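Side-chain contacts in mitomycin biosynthesis 6-O-methyltransferase (Streptomyces lavendulae, PDB 3GWZ), which methylates the quinone hydroxyl of 6-demethylmitomycins A and B with S-adenosyl-L-methionine, a step in the biosynthesis of mitomycins A and B: residues V277-D282 and L323-L328; T147-V150 and A155-D158. One frame throughout, in Å; residues are numbered along the deposited sequence.

Contact 1 of 2, residues V277-D282 and L323-L328; sequences VLHDWD and LLLLVL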
ATOM      1  N   VAL A 277     -30.188   3.752   7.155  1.00 11.34           N
ATOM      2  CA  VAL A 277     -30.422   4.260   8.495  1.00  9.55           C
ATOM      3  C   VAL A 277     -31.656   3.595   9.083  1.00 12.50           C
ATOM      4  O   VAL A 277     -31.602   3.026  10.173  1.00 10.31           O
ATOM      5  CB  VAL A 277     -30.550   5.806   8.522  1.00 14.63           C
ATOM      6  CG1 VAL A 277     -31.189   6.283   9.842  1.00 10.53           C
ATOM      7  CG2 VAL A 277     -29.186   6.447   8.326  1.00 11.69           C
ATOM      8  N   LEU A 278     -32.768   3.638   8.352  1.00 12.23           N
ATOM      9  CA  LEU A 278     -34.026   3.165   8.919  1.00 13.68           C
ATOM     10  C   LEU A 278     -33.963   1.690   9.293  1.00 14.01           C
ATOM     11  O   LEU A 278     -34.629   1.263  10.225  1.00 12.13           O
ATOM     12  CB  LEU A 278     -35.200   3.433   7.977  1.00 13.02           C
ATOM     13  CG  LEU A 278     -35.433   4.921   7.720  1.00 14.97           C
ATOM     14  CD1 LEU A 278     -36.627   5.118   6.799  1.00 17.39           C
ATOM     15  CD2 LEU A 278     -35.629   5.669   9.047  1.00 13.20           C
ATOM     16  N   HIS A 279     -33.154   0.909   8.583  1.00 12.19           N
ATOM     17  CA  HIS A 279     -33.075  -0.512   8.906  1.00 13.17           C
ATOM     18  C   HIS A 279     -32.344  -0.803  10.228  1.00 13.11           C
ATOM     19  O   HIS A 279     -32.337  -1.944  10.704  1.00 12.43           O
ATOM     20  CB  HIS A 279     -32.539  -1.337   7.725  1.00 13.67           C
ATOM     21  CG  HIS A 279     -31.081  -1.152   7.446  1.00 13.00           C
ATOM     22  ND1 HIS A 279     -30.415  -1.887   6.486  1.00 14.75           N
ATOM     23  CD2 HIS A 279     -30.151  -0.343   8.009  1.00 13.03           C
ATOM     24  CE1 HIS A 279     -29.143  -1.529   6.459  1.00 14.85           C
ATOM     25  NE2 HIS A 279     -28.954  -0.596   7.376  1.00 14.25           N
ATOM     26  N   ASP A 280     -31.765   0.232  10.832  1.00 11.56           N
ATOM     27  CA  ASP A 280     -31.180   0.108  12.168  1.00 10.36           C
ATOM     28  C   ASP A 280     -32.223   0.169  13.273  1.00 11.38           C
ATOM     29  O   ASP A 280     -31.914  -0.163  14.416  1.00 12.25           O
ATOM     30  CB  ASP A 280     -30.180   1.227  12.439  1.00 10.71           C
ATOM     31  CG  ASP A 280     -29.000   1.195  11.499  1.00 13.55           C
ATOM     32  OD1 ASP A 280     -28.715   0.124  10.927  1.00 13.49           O
ATOM     33  OD2 ASP A 280     -28.358   2.246  11.338  1.00 12.69           O
ATOM     34  N   TRP A 281     -33.441   0.605  12.941  1.00 13.24           N
ATOM     35  CA  TRP A 281     -34.421   1.000  13.961  1.00 14.41           C
ATOM     36  C   TRP A 281     -35.724   0.196  13.940  1.00 16.93           C
ATOM     37  O   TRP A 281     -36.167  -0.251  12.882  1.00 13.02           O
ATOM     38  CB  TRP A 281     -34.724   2.503  13.826  1.00 11.99           C
ATOM     39  CG  TRP A 281     -33.474   3.346  13.933  1.00 12.82           C
ATOM     40  CD1 TRP A 281     -32.747   3.891  12.900  1.00 12.02           C
ATOM     41  CD2 TRP A 281     -32.783   3.697  15.137  1.00 13.83           C
ATOM     42  NE1 TRP A 281     -31.651   4.564  13.400  1.00 13.84           N
ATOM     43  CE2 TRP A 281     -31.653   4.458  14.768  1.00 14.17           C
ATOM     44  CE3 TRP A 281     -33.006   3.435  16.497  1.00 15.05           C
ATOM     45  CZ2 TRP A 281     -30.757   4.962  15.709  1.00 13.46           C
ATOM     46  CZ3 TRP A 281     -32.127   3.944  17.423  1.00 14.51           C
ATOM     47  CH2 TRP A 281     -31.013   4.696  17.030  1.00 14.64           C
ATOM     48  N   ASP A 282     -36.344   0.023  15.108  1.00 16.89           N
ATOM     49  CA  ASP A 282     -37.649  -0.649  15.160  1.00 18.17           C
ATOM     50  C   ASP A 282     -38.751   0.271  14.638  1.00 16.16           C
ATOM     51  O   ASP A 282     -38.500   1.439  14.325  1.00 16.99           O
ATOM     52  CB  ASP A 282     -37.975  -1.203  16.563  1.00 16.28           C
ATOM     53  CG  ASP A 282     -38.167  -0.112  17.614  1.00 20.37           C
ATOM     54  OD1 ASP A 282     -38.457   1.048  17.264  1.00 17.85           O
ATOM     55  OD2 ASP A 282     -38.021  -0.428  18.812  1.00 21.95           O
ATOM     56  N   LEU A 323     -29.785 -10.447   9.818  1.00 12.27           N
ATOM     57  CA  LEU A 323     -29.449 -11.034  11.116  1.00 11.89           C
ATOM     58  C   LEU A 323     -28.362 -10.229  11.840  1.00 12.32           C
ATOM     59  O   LEU A 323     -28.408 -10.086  13.049  1.00 13.66           O
ATOM     60  CB  LEU A 323     -29.019 -12.504  10.960  1.00  9.83           C
ATOM     61  CG  LEU A 323     -29.130 -13.345  12.240  1.00 13.62           C
ATOM     62  CD1 LEU A 323     -30.585 -13.412  12.718  1.00 13.76           C
ATOM     63  CD2 LEU A 323     -28.563 -14.742  12.019  1.00 14.83           C
ATOM     64  N   LEU A 324     -27.385  -9.709  11.099  1.00  9.43           N
ATOM     65  CA  LEU A 324     -26.384  -8.807  11.678  1.00  9.53           C
ATOM     66  C   LEU A 324     -27.047  -7.543  12.282  1.00  9.65           C
ATOM     67  O   LEU A 324     -26.674  -7.090  13.373  1.00 11.38           O
ATOM     68  CB  LEU A 324     -25.327  -8.405  10.631  1.00  9.80           C
ATOM     69  CG  LEU A 324     -24.211  -7.451  11.113  1.00 12.15           C
ATOM     70  CD1 LEU A 324     -23.302  -8.111  12.152  1.00  8.65           C
ATOM     71  CD2 LEU A 324     -23.360  -6.894   9.960  1.00 13.64           C
ATOM     72  N   LEU A 325     -28.026  -6.977  11.578  1.00  9.85           N
ATOM     73  CA  LEU A 325     -28.725  -5.806  12.106  1.00 11.88           C
ATOM     74  C   LEU A 325     -29.381  -6.136  13.441  1.00 11.20           C
ATOM     75  O   LEU A 325     -29.352  -5.335  14.387  1.00 13.50           O
ATOM     76  CB  LEU A 325     -29.796  -5.328  11.119  1.00 10.86           C
ATOM     77  CG  LEU A 325     -29.296  -4.712   9.812  1.00 13.01           C
ATOM     78  CD1 LEU A 325     -30.461  -4.543   8.835  1.00 12.61           C
ATOM     79  CD2 LEU A 325     -28.626  -3.380  10.085  1.00 15.84           C
ATOM     80  N   LEU A 326     -29.979  -7.318  13.512  1.00 11.02           N
ATOM     81  CA  LEU A 326     -30.640  -7.764  14.738  1.00 12.47           C
ATOM     82  C   LEU A 326     -29.646  -7.778  15.890  1.00 13.14           C
ATOM     83  O   LEU A 326     -29.873  -7.202  16.954  1.00 11.32           O
ATOM     84  CB  LEU A 326     -31.225  -9.161  14.532  1.00 12.03           C
ATOM     85  CG  LEU A 326     -31.624  -9.927  15.797  1.00 14.64           C
ATOM     86  CD1 LEU A 326     -32.837  -9.284  16.428  1.00 12.58           C
ATOM     87  CD2 LEU A 326     -31.896 -11.395  15.464  1.00 13.49           C
ATOM     88  N   VAL A 327     -28.522  -8.437  15.657  1.00 13.46           N
ATOM     89  CA  VAL A 327     -27.506  -8.602  16.678  1.00 10.20           C
ATOM     90  C   VAL A 327     -26.895  -7.276  17.150  1.00 13.07           C
ATOM     91  O   VAL A 327     -26.762  -7.040  18.354  1.00 13.14           O
ATOM     92  CB  VAL A 327     -26.422  -9.575  16.153  1.00 13.36           C
ATOM     93  CG1 VAL A 327     -25.140  -9.462  16.944  1.00 17.88           C
ATOM     94  CG2 VAL A 327     -26.977 -10.984  16.182  1.00 11.04           C
ATOM     95  N   LEU A 328     -26.546  -6.398  16.216  1.00  9.52           N
ATOM     96  CA  LEU A 328     -25.813  -5.189  16.572  1.00 11.67           C
ATOM     97  C   LEU A 328     -26.703  -4.102  17.178  1.00 11.10           C
ATOM     98  O   LEU A 328     -26.360  -3.512  18.196  1.00 11.10           O
ATOM     99  CB  LEU A 328     -25.077  -4.612  15.359  1.00  8.02           C
ATOM    100  CG  LEU A 328     -23.952  -5.467  14.767  1.00  9.06           C
ATOM    101  CD1 LEU A 328     -23.301  -4.723  13.613  1.00 14.35           C
ATOM    102  CD2 LEU A 328     -22.925  -5.801  15.836  1.00 11.14           C
TER
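His-279 and Leu-325 meet because their first torsions turn each side chain into the space between the two segments. The imidazole of His-279 sits between its own backbone N and carbonyl carbon (chi1 72°), while CG of Leu-325 is anti to its carbonyl carbon (chi1 -69°), and the two side chains run at about a right angle to each other. Both methyls of the leucine fork lie over the same face of the ring. CD1 is displaced toward the rim, 3.9 Å from the centroid of the His-279 ring and 26° off its normal, a CH-pi contact; its nearest ring atom is ND1, with CD1 of Leu-325 to ND1 of His-279 at 3.5 Å. CD2 of Leu-325 covers the NE2 side of that face, 3.9 Å from NE2 of His-279, and also touches the carboxylate of Asp-280, where CD2 of Leu-325 is 3.6 Å from OD1. Although the CB of Asp-280 is directed away from the helix, its carboxylate swings back to reach this methyl. The contact is thus apolar on the helix side, and the polar work is done by others: ND1 of His-279 is hydrogen-bonded to Glu-333, which should limit the ring's rotation, and Asn-308, a substrate-binding residue, touches the same side chain. S-adenosyl-L-homocysteine touches Asp-280. A histidine in the loop after strand 271-275, inferred to be the proton acceptor and here backed by helix 316-329, fits the active site of COMT-type O-methyltransferases.

Contact 2 of 2, residues T147-V150 and A155-D158; sequences THSV and ASFD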
ATOM      1  N   THR A 147     -28.672 -16.080  20.861  1.00  9.42           N
ATOM      2  CA  THR A 147     -29.886 -16.610  21.487  1.00 14.73           C
ATOM      3  C   THR A 147     -30.718 -15.497  22.145  1.00 12.50           C
ATOM      4  O   THR A 147     -31.947 -15.470  22.002  1.00 12.13           O
ATOM      5  CB  THR A 147     -29.563 -17.718  22.487  1.00 15.05           C
ATOM      6  OG1 THR A 147     -29.016 -18.823  21.766  1.00 15.59           O
ATOM      7  CG2 THR A 147     -30.828 -18.178  23.214  1.00 17.25           C
ATOM      8  N   HIS A 148     -30.047 -14.562  22.817  1.00  9.69           N
ATOM      9  CA  HIS A 148     -30.747 -13.446  23.454  1.00 11.52           C
ATOM     10  C   HIS A 148     -31.591 -12.680  22.432  1.00 13.96           C
ATOM     11  O   HIS A 148     -32.759 -12.385  22.684  1.00 11.90           O
ATOM     12  CB  HIS A 148     -29.788 -12.492  24.202  1.00 12.06           C
ATOM     13  CG  HIS A 148     -30.475 -11.287  24.781  1.00 14.28           C
ATOM     14  ND1 HIS A 148     -30.985 -11.255  26.066  1.00  9.89           N
ATOM     15  CD2 HIS A 148     -30.776 -10.087  24.231  1.00 10.97           C
ATOM     16  CE1 HIS A 148     -31.545 -10.078  26.290  1.00 14.69           C
ATOM     17  NE2 HIS A 148     -31.440  -9.353  25.189  1.00 15.04           N
ATOM     18  N   SER A 149     -31.005 -12.374  21.277  1.00 11.16           N
ATOM     19  CA  SER A 149     -31.736 -11.648  20.233  1.00 10.32           C
ATOM     20  C   SER A 149     -32.900 -12.471  19.707  1.00 11.55           C
ATOM     21  O   SER A 149     -33.970 -11.929  19.445  1.00 10.10           O
ATOM     22  CB  SER A 149     -30.816 -11.255  19.070  1.00  9.94           C
ATOM     23  OG  SER A 149     -29.903 -10.254  19.468  1.00 11.89           O
ATOM     24  N   VAL A 150     -32.701 -13.782  19.565  1.00  9.27           N
ATOM     25  CA  VAL A 150     -33.769 -14.614  19.032  1.00 12.52           C
ATOM     26  C   VAL A 150     -34.937 -14.706  20.035  1.00 10.53           C
ATOM     27  O   VAL A 150     -36.085 -14.862  19.641  1.00 12.41           O
ATOM     28  CB  VAL A 150     -33.245 -15.992  18.551  1.00 16.77           C
ATOM     29  CG1 VAL A 150     -34.404 -16.908  18.113  1.00 12.57           C
ATOM     30  CG2 VAL A 150     -32.258 -15.785  17.378  1.00 11.59           C
ATOM     31  N   ALA A 155     -31.238  -6.142  20.148  1.00  9.33           N
ATOM     32  CA  ALA A 155     -29.792  -6.314  20.028  1.00 10.53           C
ATOM     33  C   ALA A 155     -29.219  -7.193  21.137  1.00 14.39           C
ATOM     34  O   ALA A 155     -29.613  -7.070  22.291  1.00 12.38           O
ATOM     35  CB  ALA A 155     -29.094  -4.958  20.030  1.00 11.28           C
ATOM     36  N   SER A 156     -28.280  -8.064  20.783  1.00 12.58           N
ATOM     37  CA  SER A 156     -27.547  -8.833  21.780  1.00 11.80           C
ATOM     38  C   SER A 156     -26.293  -8.069  22.193  1.00 14.70           C
ATOM     39  O   SER A 156     -25.659  -8.398  23.188  1.00 12.36           O
ATOM     40  CB  SER A 156     -27.175 -10.216  21.239  1.00 14.74           C
ATOM     41  OG  SER A 156     -26.350 -10.114  20.084  1.00 12.23           O
ATOM     42  N   PHE A 157     -25.955  -7.026  21.435  1.00 13.01           N
ATOM     43  CA  PHE A 157     -24.704  -6.306  21.639  1.00 12.36           C
ATOM     44  C   PHE A 157     -24.582  -5.840  23.086  1.00 14.31           C
ATOM     45  O   PHE A 157     -23.522  -5.933  23.710  1.00 13.97           O
ATOM     46  CB  PHE A 157     -24.631  -5.097  20.682  1.00 10.94           C
ATOM     47  CG  PHE A 157     -23.257  -4.515  20.548  1.00 12.11           C
ATOM     48  CD1 PHE A 157     -22.417  -4.912  19.509  1.00  9.77           C
ATOM     49  CD2 PHE A 157     -22.796  -3.568  21.456  1.00 11.72           C
ATOM     50  CE1 PHE A 157     -21.129  -4.389  19.392  1.00  9.27           C
ATOM     51  CE2 PHE A 157     -21.511  -3.022  21.335  1.00 10.90           C
ATOM     52  CZ  PHE A 157     -20.681  -3.436  20.300  1.00 13.27           C
ATOM     53  N   ASP A 158     -25.684  -5.333  23.615  1.00 15.48           N
ATOM     54  CA  ASP A 158     -25.692  -4.747  24.946  1.00 16.18           C
ATOM     55  C   ASP A 158     -25.413  -5.789  26.025  1.00 15.51           C
ATOM     56  O   ASP A 158     -24.581  -5.584  26.909  1.00 18.30           O
ATOM     57  CB  ASP A 158     -27.034  -4.036  25.208  1.00 23.43           C
ATOM     58  CG  ASP A 158     -27.410  -3.030  24.097  1.00 28.33           C
ATOM     59  OD1 ASP A 158     -27.409  -3.396  22.899  1.00 23.80           O
ATOM     60  OD2 ASP A 158     -27.723  -1.863  24.428  1.00 25.49           O
TER
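Two consecutive short helices, 146-152 and 157-161, are joined here by a short connection whose last residues pack against the first helix, and the contact is the inner side of that turn. Its centre is the meeting of Ser-149 with Ser-156, whose CA atoms are 5.3 Å apart. OG of Ser-149, anti to its own carbonyl carbon (chi1 -70°), points across the turn and comes to 3.0 Å from the backbone N of Ser-156, but the angle is too poor for a hydrogen bond. The hydroxyl is instead hydrogen-bonded to the carbonyl oxygen of Glu-154, in the connection itself, and it also touches the backbone and side chain that follow: OG of Ser-149 lies 3.6 Å from C of Ala-155 and 3.3 Å from CB of Ser-156. The hydroxyl of Ser-156 is directed elsewhere. It sits between its backbone N and carbonyl carbon (chi1 60°), and its hydrogen bond goes to the carbonyl oxygen of Ala-142 on helix 137-144, tying the turn to that preceding helix. The OG atoms of Ser-149 and Ser-156 are 3.6 Å apart, while each bonds to a different main-chain carbonyl.

Beside this pair, the imidazole of His-148 lies next to the backbone, set obliquely, CD2 of His-148 being 3.8 Å from O of Ala-155 and 4.2 Å from CA of Ser-156. Leu-326 and Val-327 of helix 316-329 pack against Ser-149 and Ser-156, and Thr-147 is hydrogen-bonded to Glu-60 of the second subunit. Far from the annotated sites, the arrangement is a short connection between two consecutive helices, its serine hydroxyls bound to main-chain carbonyls, packed between helix 316-329 and the dimer partner.

In the fold
In the sequence both segments of contact 2 precede those of contact 1, and the centres of the two contacts are about 12 Å apart. Helix 316-329 joins them. Through Leu-325 it faces the loop after strand 271-275 of the seven-stranded mixed sheet, while O of Val-327 receives probable hydrogen bonds from N of Ser-156 (3.0 Å) and N of Phe-157 (3.2 Å). The helix thus offers a side chain to one contact and a main-chain carbonyl to the other. Helices 316-329 and 146-152 both touch the second subunit, which probably places helix 316-329 between the active-site loop and the dimer partner, consistent with a homodimer whose interface runs close to the substrate site.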